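PDB 6IXZ: sortase family protein from Clostridium perfringens, which probably acts as a class C sortase, a cysteine transpeptidase that links pilin subunits covalently into surface pili. Local coordinates for residues Y132-L136 against K137-A141; A7-T10 against I11-T15; N54-E57 against G58-L61. All blocks are in the same frame, centred on the assembly; numbering follows the deposited sequence.

Contact 1: residues Y132-L136 against K137-A141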
ATOM      1  N   TYR A 132       1.345  10.121   2.590  1.00 18.00           N
ATOM      2  CA  TYR A 132       2.647   9.785   3.083  1.00 19.18           C
ATOM      3  C   TYR A 132       2.614   8.334   3.487  1.00 21.40           C
ATOM      4  O   TYR A 132       1.617   7.871   4.036  1.00 19.93           O
ATOM      5  CB  TYR A 132       2.981  10.641   4.298  1.00 22.09           C
ATOM      6  CG  TYR A 132       2.968  12.133   4.034  1.00 25.20           C
ATOM      7  CD1 TYR A 132       3.989  12.737   3.313  1.00 28.34           C
ATOM      8  CD2 TYR A 132       1.978  12.951   4.583  1.00 29.39           C
ATOM      9  CE1 TYR A 132       3.998  14.109   3.091  1.00 27.40           C
ATOM     10  CE2 TYR A 132       1.985  14.323   4.380  1.00 31.12           C
ATOM     11  CZ  TYR A 132       2.987  14.900   3.618  1.00 34.86           C
ATOM     12  OH  TYR A 132       3.029  16.284   3.461  1.00 34.12           O
ATOM     13  N   LEU A 133       3.693   7.629   3.174  1.00 22.78           N
ATOM     14  CA  LEU A 133       3.891   6.258   3.611  1.00 22.31           C
ATOM     15  C   LEU A 133       5.051   6.207   4.589  1.00 23.65           C
ATOM     16  O   LEU A 133       6.128   6.751   4.327  1.00 23.01           O
ATOM     17  CB  LEU A 133       4.224   5.362   2.412  1.00 25.20           C
ATOM     18  CG  LEU A 133       3.171   5.288   1.316  1.00 24.68           C
ATOM     19  CD1 LEU A 133       3.495   4.179   0.340  1.00 25.21           C
ATOM     20  CD2 LEU A 133       1.809   5.069   1.941  1.00 28.91           C
ATOM     21  N   HIS A 134       4.879   5.386   5.614  1.00 21.54           N
ATOM     22  CA  HIS A 134       5.906   5.132   6.617  1.00 20.95           C
ATOM     23  C   HIS A 134       6.163   3.647   6.726  1.00 20.30           C
ATOM     24  O   HIS A 134       5.389   2.944   7.366  1.00 22.35           O
ATOM     25  CB  HIS A 134       5.410   5.680   7.956  1.00 19.92           C
ATOM     26  CG  HIS A 134       5.297   7.167   7.965  1.00 22.81           C
ATOM     27  ND1 HIS A 134       6.405   7.976   7.884  1.00 25.27           N
ATOM     28  CD2 HIS A 134       4.229   7.983   7.840  1.00 25.58           C
ATOM     29  CE1 HIS A 134       6.023   9.236   7.855  1.00 25.18           C
ATOM     30  NE2 HIS A 134       4.708   9.268   7.815  1.00 26.26           N
ATOM     31  N   ILE A 135       7.168   3.146   6.001  1.00 20.04           N
ATOM     32  CA  ILE A 135       7.265   1.720   5.701  1.00 19.65           C
ATOM     33  C   ILE A 135       8.707   1.278   5.946  1.00 26.79           C
ATOM     34  O   ILE A 135       9.630   1.826   5.349  1.00 30.25           O
ATOM     35  CB  ILE A 135       6.914   1.447   4.230  1.00 23.80           C
ATOM     36  CG1 ILE A 135       5.484   1.929   3.922  1.00 22.00           C
ATOM     37  CG2 ILE A 135       7.136  -0.019   3.885  1.00 24.05           C
ATOM     38  CD1 ILE A 135       4.391   0.942   4.242  1.00 21.40           C
ATOM     39  N   LEU A 136       8.909   0.397   6.921  1.00 30.90           N
ATOM     40  CA  LEU A 136      10.250  -0.057   7.297  1.00 31.93           C
ATOM     41  C   LEU A 136      11.236   1.115   7.394  1.00 28.37           C
ATOM     42  O   LEU A 136      12.324   1.079   6.808  1.00 30.57           O
ATOM     43  CB  LEU A 136      10.754  -1.117   6.304  1.00 30.69           C
ATOM     44  CG  LEU A 136      10.154  -2.526   6.410  1.00 37.11           C
ATOM     45  CD1 LEU A 136       8.831  -2.544   7.151  1.00 36.77           C
ATOM     46  CD2 LEU A 136       9.996  -3.159   5.045  1.00 38.45           C
ATOM     47  N   LYS A 137      10.839   2.152   8.123  1.00 30.88           N
ATOM     48  CA  LYS A 137      11.718   3.291   8.437  1.00 37.25           C
ATOM     49  C   LYS A 137      11.891   4.284   7.291  1.00 39.25           C
ATOM     50  O   LYS A 137      12.496   5.338   7.466  1.00 32.30           O
ATOM     51  CB  LYS A 137      13.095   2.809   8.897  1.00 40.98           C
ATOM     52  CG  LYS A 137      13.046   1.900  10.103  1.00 41.51           C
ATOM     53  CD  LYS A 137      12.776   2.698  11.362  1.00 49.35           C
ATOM     54  CE  LYS A 137      14.064   3.229  11.966  1.00 52.73           C
ATOM     55  NZ  LYS A 137      13.792   3.970  13.230  1.00 59.81           N
ATOM     56  N   LYS A 138      11.314   3.973   6.136  1.00 41.05           N
ATOM     57  CA  LYS A 138      11.281   4.919   5.035  1.00 35.21           C
ATOM     58  C   LYS A 138      10.090   5.836   5.162  1.00 36.47           C
ATOM     59  O   LYS A 138       8.983   5.402   5.505  1.00 21.20           O
ATOM     60  CB  LYS A 138      11.239   4.191   3.697  1.00 44.30           C
ATOM     61  CG  LYS A 138      12.524   3.447   3.363  1.00 42.30           C
ATOM     62  CD  LYS A 138      12.583   3.097   1.889  1.00 46.70           C
ATOM     63  CE  LYS A 138      13.357   4.138   1.093  1.00 51.70           C
ATOM     64  NZ  LYS A 138      14.806   3.789   0.976  1.00 49.94           N
ATOM     65  N   ASP A 139      10.352   7.124   4.955  1.00 28.28           N
ATOM     66  CA  ASP A 139       9.312   8.115   4.808  1.00 34.78           C
ATOM     67  C   ASP A 139       9.154   8.427   3.327  1.00 36.36           C
ATOM     68  O   ASP A 139      10.108   8.886   2.687  1.00 33.21           O
ATOM     69  CB  ASP A 139       9.708   9.386   5.551  1.00 34.40           C
ATOM     70  CG  ASP A 139       9.724   9.209   7.063  1.00 38.50           C
ATOM     71  OD1 ASP A 139       9.064   8.286   7.599  1.00 37.33           O
ATOM     72  OD2 ASP A 139      10.343  10.057   7.721  1.00 39.44           O
ATOM     73  N   LEU A 140       7.990   8.117   2.754  1.00 27.96           N
ATOM     74  CA  LEU A 140       7.770   8.383   1.324  1.00 27.41           C
ATOM     75  C   LEU A 140       6.620   9.360   1.140  1.00 26.40           C
ATOM     76  O   LEU A 140       5.633   9.324   1.880  1.00 29.58           O
ATOM     77  CB  LEU A 140       7.495   7.079   0.538  1.00 25.71           C
ATOM     78  CG  LEU A 140       8.516   5.931   0.602  1.00 31.02           C
ATOM     79  CD1 LEU A 140       7.972   4.635   0.018  1.00 30.81           C
ATOM     80  CD2 LEU A 140       9.813   6.282  -0.102  1.00 32.46           C
ATOM     81  N   ALA A 141       6.724  10.244   0.153  1.00 26.18           N
ATOM     82  CA  ALA A 141       5.605  11.148  -0.111  1.00 24.73           C
ATOM     83  C   ALA A 141       5.133  11.003  -1.548  1.00 23.61           C
ATOM     84  O   ALA A 141       5.931  10.867  -2.452  1.00 24.11           O
ATOM     85  CB  ALA A 141       5.994  12.596   0.197  1.00 30.09           C
TER

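Contact 2: residues A7-T10 against I11-T15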
ATOM      1  N   ALA A   7      -6.848  -1.244  14.886  1.00 32.77           N
ATOM      2  CA  ALA A   7      -5.890  -0.547  14.023  1.00 39.45           C
ATOM      3  C   ALA A   7      -4.933   0.360  14.819  1.00 38.69           C
ATOM      4  O   ALA A   7      -3.714   0.221  14.714  1.00 44.15           O
ATOM      5  CB  ALA A   7      -6.606   0.231  12.916  1.00 33.05           C
ATOM      6  N   VAL A   8      -5.466   1.282  15.611  1.00 36.16           N
ATOM      7  CA  VAL A   8      -4.596   2.217  16.356  1.00 35.30           C
ATOM      8  C   VAL A   8      -3.540   1.437  17.158  1.00 39.13           C
ATOM      9  O   VAL A   8      -2.407   1.869  17.312  1.00 32.84           O
ATOM     10  CB  VAL A   8      -5.419   3.112  17.323  1.00 32.51           C
ATOM     11  CG1 VAL A   8      -6.252   2.251  18.262  1.00 35.14           C
ATOM     12  CG2 VAL A   8      -4.511   4.033  18.140  1.00 30.58           C
ATOM     13  N   SER A   9      -3.928   0.297  17.712  1.00 35.42           N
ATOM     14  CA  SER A   9      -3.025  -0.447  18.577  1.00 35.55           C
ATOM     15  C   SER A   9      -1.966  -1.088  17.694  1.00 34.08           C
ATOM     16  O   SER A   9      -0.809  -1.291  18.107  1.00 32.90           O
ATOM     17  CB  SER A   9      -3.789  -1.530  19.336  1.00 38.83           C
ATOM     18  OG  SER A   9      -2.911  -2.285  20.141  1.00 40.32           O
ATOM     19  N   THR A  10      -2.386  -1.396  16.472  1.00 28.59           N
ATOM     20  CA  THR A  10      -1.534  -2.010  15.478  1.00 27.38           C
ATOM     21  C   THR A  10      -0.425  -1.062  15.067  1.00 24.17           C
ATOM     22  O   THR A  10       0.742  -1.442  15.030  1.00 20.09           O
ATOM     23  CB  THR A  10      -2.351  -2.453  14.266  1.00 25.06           C
ATOM     24  OG1 THR A  10      -3.256  -3.506  14.671  1.00 32.97           O
ATOM     25  CG2 THR A  10      -1.421  -2.998  13.174  1.00 28.82           C
ATOM     26  N   ILE A  11      -0.758   0.194  14.845  1.00 24.72           N
ATOM     27  CA  ILE A  11       0.274   1.140  14.443  1.00 25.13           C
ATOM     28  C   ILE A  11       1.310   1.307  15.541  1.00 29.59           C
ATOM     29  O   ILE A  11       2.506   1.405  15.271  1.00 30.35           O
ATOM     30  CB  ILE A  11      -0.312   2.501  14.063  1.00 25.88           C
ATOM     31  CG1 ILE A  11      -1.082   2.378  12.731  1.00 23.30           C
ATOM     32  CG2 ILE A  11       0.811   3.525  13.963  1.00 22.41           C
ATOM     33  CD1 ILE A  11      -1.712   3.666  12.226  1.00 27.18           C
ATOM     34  N   SER A  12       0.843   1.374  16.785  1.00 34.87           N
ATOM     35  CA  SER A  12       1.737   1.508  17.946  1.00 32.47           C
ATOM     36  C   SER A  12       2.731   0.356  18.069  1.00 27.09           C
ATOM     37  O   SER A  12       3.930   0.576  18.194  1.00 22.87           O
ATOM     38  CB  SER A  12       0.915   1.608  19.238  1.00 33.62           C
ATOM     39  OG  SER A  12       1.764   1.800  20.356  1.00 33.28           O
ATOM     40  N   ASP A  13       2.207  -0.868  18.052  1.00 26.49           N
ATOM     41  CA  ASP A  13       3.010  -2.082  18.026  1.00 29.08           C
ATOM     42  C   ASP A  13       4.093  -2.027  16.962  1.00 33.26           C
ATOM     43  O   ASP A  13       5.229  -2.435  17.202  1.00 31.29           O
ATOM     44  CB  ASP A  13       2.115  -3.282  17.685  1.00 32.25           C
ATOM     45  CG  ASP A  13       1.256  -3.708  18.826  1.00 31.11           C
ATOM     46  OD1 ASP A  13       0.477  -4.675  18.653  1.00 30.00           O
ATOM     47  OD2 ASP A  13       1.388  -3.100  19.900  1.00 29.49           O
ATOM     48  N   TYR A  14       3.685  -1.686  15.739  1.00 28.43           N
ATOM     49  CA  TYR A  14       4.592  -1.686  14.601  1.00 27.05           C
ATOM     50  C   TYR A  14       5.752  -0.729  14.848  1.00 27.93           C
ATOM     51  O   TYR A  14       6.902  -1.064  14.594  1.00 25.86           O
ATOM     52  CB  TYR A  14       3.876  -1.261  13.319  1.00 30.68           C
ATOM     53  CG  TYR A  14       4.843  -0.788  12.257  1.00 24.09           C
ATOM     54  CD1 TYR A  14       5.490  -1.703  11.439  1.00 26.42           C
ATOM     55  CD2 TYR A  14       5.173   0.555  12.132  1.00 24.27           C
ATOM     56  CE1 TYR A  14       6.446  -1.300  10.523  1.00 22.31           C
ATOM     57  CE2 TYR A  14       6.124   0.972  11.223  1.00 25.58           C
ATOM     58  CZ  TYR A  14       6.772   0.034  10.430  1.00 22.05           C
ATOM     59  OH  TYR A  14       7.684   0.454   9.492  1.00 21.64           O
ATOM     60  N   THR A  15       5.445   0.464  15.342  1.00 28.84           N
ATOM     61  CA  THR A  15       6.477   1.466  15.582  1.00 32.30           C
ATOM     62  C   THR A  15       7.464   0.991  16.662  1.00 33.01           C
ATOM     63  O   THR A  15       8.667   0.895  16.430  1.00 27.82           O
ATOM     64  CB  THR A  15       5.850   2.801  15.995  1.00 37.63           C
ATOM     65  OG1 THR A  15       4.957   3.251  14.966  1.00 46.72           O
ATOM     66  CG2 THR A  15       6.929   3.855  16.223  1.00 47.34           C
TER

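Contact 3: residues N54-E57 against G58-L61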
ATOM      1  N   ASN A  54      10.579 -13.183   4.684  1.00 46.47           N
ATOM      2  CA  ASN A  54       9.808 -13.426   5.899  1.00 55.21           C
ATOM      3  C   ASN A  54       8.722 -12.363   6.083  1.00 50.86           C
ATOM      4  O   ASN A  54       8.307 -12.041   7.200  1.00 39.35           O
ATOM      5  CB  ASN A  54      10.728 -13.509   7.125  1.00 63.04           C
ATOM      6  CG  ASN A  54      10.482 -14.762   7.945  1.00 76.00           C
ATOM      7  OD1 ASN A  54      10.112 -14.690   9.119  1.00 85.34           O
ATOM      8  ND2 ASN A  54      10.601 -15.921   7.302  1.00 78.56           N
ATOM      9  N   ILE A  55       8.245 -11.835   4.966  1.00 51.85           N
ATOM     10  CA  ILE A  55       6.981 -11.130   4.960  1.00 45.48           C
ATOM     11  C   ILE A  55       5.905 -12.118   4.556  1.00 42.55           C
ATOM     12  O   ILE A  55       5.993 -12.751   3.510  1.00 41.34           O
ATOM     13  CB  ILE A  55       7.021  -9.922   4.017  1.00 43.37           C
ATOM     14  CG1 ILE A  55       8.211  -9.041   4.404  1.00 42.64           C
ATOM     15  CG2 ILE A  55       5.714  -9.145   4.116  1.00 43.51           C
ATOM     16  CD1 ILE A  55       8.396  -7.816   3.546  1.00 40.84           C
ATOM     17  N   HIS A  56       5.028 -12.414   5.499  1.00 39.35           N
ATOM     18  CA  HIS A  56       3.912 -13.296   5.236  1.00 47.73           C
ATOM     19  C   HIS A  56       2.684 -12.440   5.038  1.00 41.75           C
ATOM     20  O   HIS A  56       2.543 -11.374   5.656  1.00 40.41           O
ATOM     21  CB  HIS A  56       3.678 -14.244   6.415  1.00 49.31           C
ATOM     22  CG  HIS A  56       4.850 -15.113   6.739  1.00 60.37           C
ATOM     23  ND1 HIS A  56       6.044 -14.609   7.212  1.00 65.17           N
ATOM     24  CD2 HIS A  56       4.985 -16.460   6.738  1.00 64.71           C
ATOM     25  CE1 HIS A  56       6.879 -15.605   7.441  1.00 64.55           C
ATOM     26  NE2 HIS A  56       6.261 -16.740   7.161  1.00 65.54           N
ATOM     27  N   GLU A  57       1.773 -12.927   4.211  1.00 46.00           N
ATOM     28  CA  GLU A  57       0.370 -12.576   4.347  1.00 45.03           C
ATOM     29  C   GLU A  57       0.068 -12.221   5.797  1.00 40.93           C
ATOM     30  O   GLU A  57       0.319 -13.019   6.702  1.00 41.02           O
ATOM     31  CB  GLU A  57      -0.498 -13.758   3.933  1.00 51.02           C
ATOM     32  CG  GLU A  57      -1.203 -13.571   2.606  1.00 57.49           C
ATOM     33  CD  GLU A  57      -2.614 -14.104   2.649  1.00 52.86           C
ATOM     34  OE1 GLU A  57      -2.939 -14.806   3.631  1.00 43.92           O
ATOM     35  OE2 GLU A  57      -3.406 -13.766   1.744  1.00 52.97           O
ATOM     36  N   GLY A  58      -0.406 -10.997   6.018  1.00 36.09           N
ATOM     37  CA  GLY A  58      -0.842 -10.561   7.339  1.00 30.92           C
ATOM     38  C   GLY A  58       0.173  -9.748   8.113  1.00 27.88           C
ATOM     39  O   GLY A  58      -0.148  -9.181   9.149  1.00 25.35           O
ATOM     40  N   ASP A  59       1.399  -9.667   7.619  1.00 28.40           N
ATOM     41  CA  ASP A  59       2.409  -8.861   8.308  1.00 29.78           C
ATOM     42  C   ASP A  59       2.114  -7.370   8.110  1.00 25.50           C
ATOM     43  O   ASP A  59       1.585  -6.983   7.089  1.00 22.81           O
ATOM     44  CB  ASP A  59       3.806  -9.209   7.806  1.00 33.11           C
ATOM     45  CG  ASP A  59       4.283 -10.595   8.279  1.00 35.92           C
ATOM     46  OD1 ASP A  59       5.392 -11.006   7.874  1.00 40.37           O
ATOM     47  OD2 ASP A  59       3.525 -11.298   8.990  1.00 33.76           O
ATOM     48  N   VAL A  60       2.417  -6.539   9.097  1.00 28.50           N
ATOM     49  CA  VAL A  60       2.270  -5.103   8.911  1.00 27.59           C
ATOM     50  C   VAL A  60       3.618  -4.473   8.583  1.00 28.08           C
ATOM     51  O   VAL A  60       4.622  -4.735   9.249  1.00 26.58           O
ATOM     52  CB  VAL A  60       1.529  -4.422  10.088  1.00 32.56           C
ATOM     53  CG1 VAL A  60       1.155  -5.417  11.169  1.00 33.53           C
ATOM     54  CG2 VAL A  60       2.275  -3.223  10.659  1.00 26.09           C
ATOM     55  N   LEU A  61       3.616  -3.665   7.530  1.00 27.33           N
ATOM     56  CA  LEU A  61       4.814  -3.088   6.924  1.00 23.51           C
ATOM     57  C   LEU A  61       5.013  -1.625   7.330  1.00 22.94           C
ATOM     58  O   LEU A  61       6.042  -1.017   7.035  1.00 24.86           O
ATOM     59  CB  LEU A  61       4.665  -3.123   5.407  1.00 26.10           C
ATOM     60  CG  LEU A  61       4.263  -4.459   4.789  1.00 25.47           C
ATOM     61  CD1 LEU A  61       4.077  -4.296   3.287  1.00 24.84           C
ATOM     62  CD2 LEU A  61       5.322  -5.501   5.102  1.00 26.69           C
TER

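Contact 1: residues Y132-L136 against K137-A141
His134 and Asp139 sit opposite each other on neighbouring strands, joined by a side-chain hydrogen bond. From its CB, His134 sets the imidazole beside the backbone N (chi1 -67°), which swings the ring over toward Asp139. CG lies 3.9 Å from Asp139 OD1. The next atom, His134 ND1, donates to that oxygen at 2.7 Å along a bent path, 141° at the hydrogen. CE1 of the same ring brushes Asp139 OD1 at 3.2 Å. OD1 stands at the ring's edge, in its plane, yet the ring nitrogen meets it from above the carboxylate, the two planes being 84° apart. At the tip, NE2 is hydrogen-bonded to Glu65, and the ring stacks with Tyr63, so the rotation of the imidazole is fixed; a carboxylate at each nitrogen would probably favour the protonated form. The frame is an antiparallel beta hairpin closed by a type I' turn, with Leu136 and Lys137 at its corners in left-handed backbone conformations. Ile135 N reaches Lys138 O at 2.9 Å, and Lys138 N returns to Ile135 O at 2.8 Å. Beside His134 on the same face, Tyr132 CD1 rests 3.7 Å from Ala141 CB. On the face shared with Lys138, Leu133 CB meets Leu140 CB at 4.1 Å, and Pro97 packs against Leu133 and Ile135. Beyond the strands, Leu136 touches Leu29, Ile30 and Ile33 of helix 23-41.

Contact 2: residues A7-T10 against I11-T15
With chi1 at -75°, Asp13 folds its carboxylate back beside its own backbone N, so that CG comes within 3.3 Å of Ser9 O. The same carbonyl accepts a nearly straight bond from Asp13 N, 3.0 Å from N to Ser9 O and 176° at the hydrogen. Asp13 OD2 and Ser9 O, both acceptors, lie 3.4 Å apart, probably a mild electrostatic cost on a side of the helix that faces solvent. Ile11 makes a similar choice of rotamer, chi1 -70°, which lays CG1 back to 3.9 Å from Ala7 O. These are the i to i+4 relations of an alpha helix. Ile11 N bonds to Ala7 O at 3.0 Å, Tyr14 N to Thr10 O at 3.0 Å, and Ser12 N only weakly to Val8 O. One turn on, Ile11 O is gripped twice by Thr15, its N and its OG1 each 3.1 Å away and arriving from opposite faces of the carbonyl plane. Thr10 OG1 likewise turns back along the helix, to Phe6 O. Helix 5-18 lies against the sheet: Ala7 and Ile11 press on Pro74 of strand 71-77, Thr10 on Pro74 and Tyr76, and Tyr14 on Val60 of strand 60-66, where Ile11 also touches Tyr63.

Contact 3: residues N54-E57 against G58-L61
Asp59 reaches back across a tight turn to His56. Its OD1 accepts from His56 N at 2.8 Å, a nearly straight bond (168°) that arrives from well above the carboxylate plane. In return Asp59 N donates to His56 O at 2.8 Å, so backbone and side chain together pin the loop. The closely packed part is apolar: Ile55 CG2 meets Leu61 CD2 at 3.8 Å, the two side chains crossing at about a right angle, with Leu61 buried and Ile55 also resting on Tyr77 and Leu49. The loop is a type II beta turn from His56 to Asp59, with Gly58 at the third position where positive phi suits glycine, and it leads into strand 60-66, the first strand of the sortase beta barrel. Its outer side is looser. The imidazole of His56 runs alongside the Asp59 carboxylate, their planes 53° apart, and ND1 stays 3.7 Å from Asp59 OD1. That nitrogen makes a weak hydrogen bond to Asn54 O, 3.4 Å away. Glu57, at the exposed corner of the turn, has a bent side chain whose OE2 is hydrogen-bonded to Ser80 OG.

From the N terminus, contact 2 comes first, within successive turns of helix 5-18, and closes no loop. Helix 23-41 and a connecting loop follow before contact 3 makes the turn into strand 60-66; far later contact 1 closes the hairpin between strands 130-135 and 138-150. The three lie in series, none nesting or crossing, yet they converge in space. Strands 60-66 and 130-135 are neighbours in the sheet, and Leu136 N probably hydrogen-bonds to Leu61 O. Thr10 CG2 of contact 2 lies 4.1 Å from Val60 CG1 of contact 3, and Tyr14 OH makes a weak hydrogen bond to Leu136 N of contact 1, tying the N-terminal helix to the barrel.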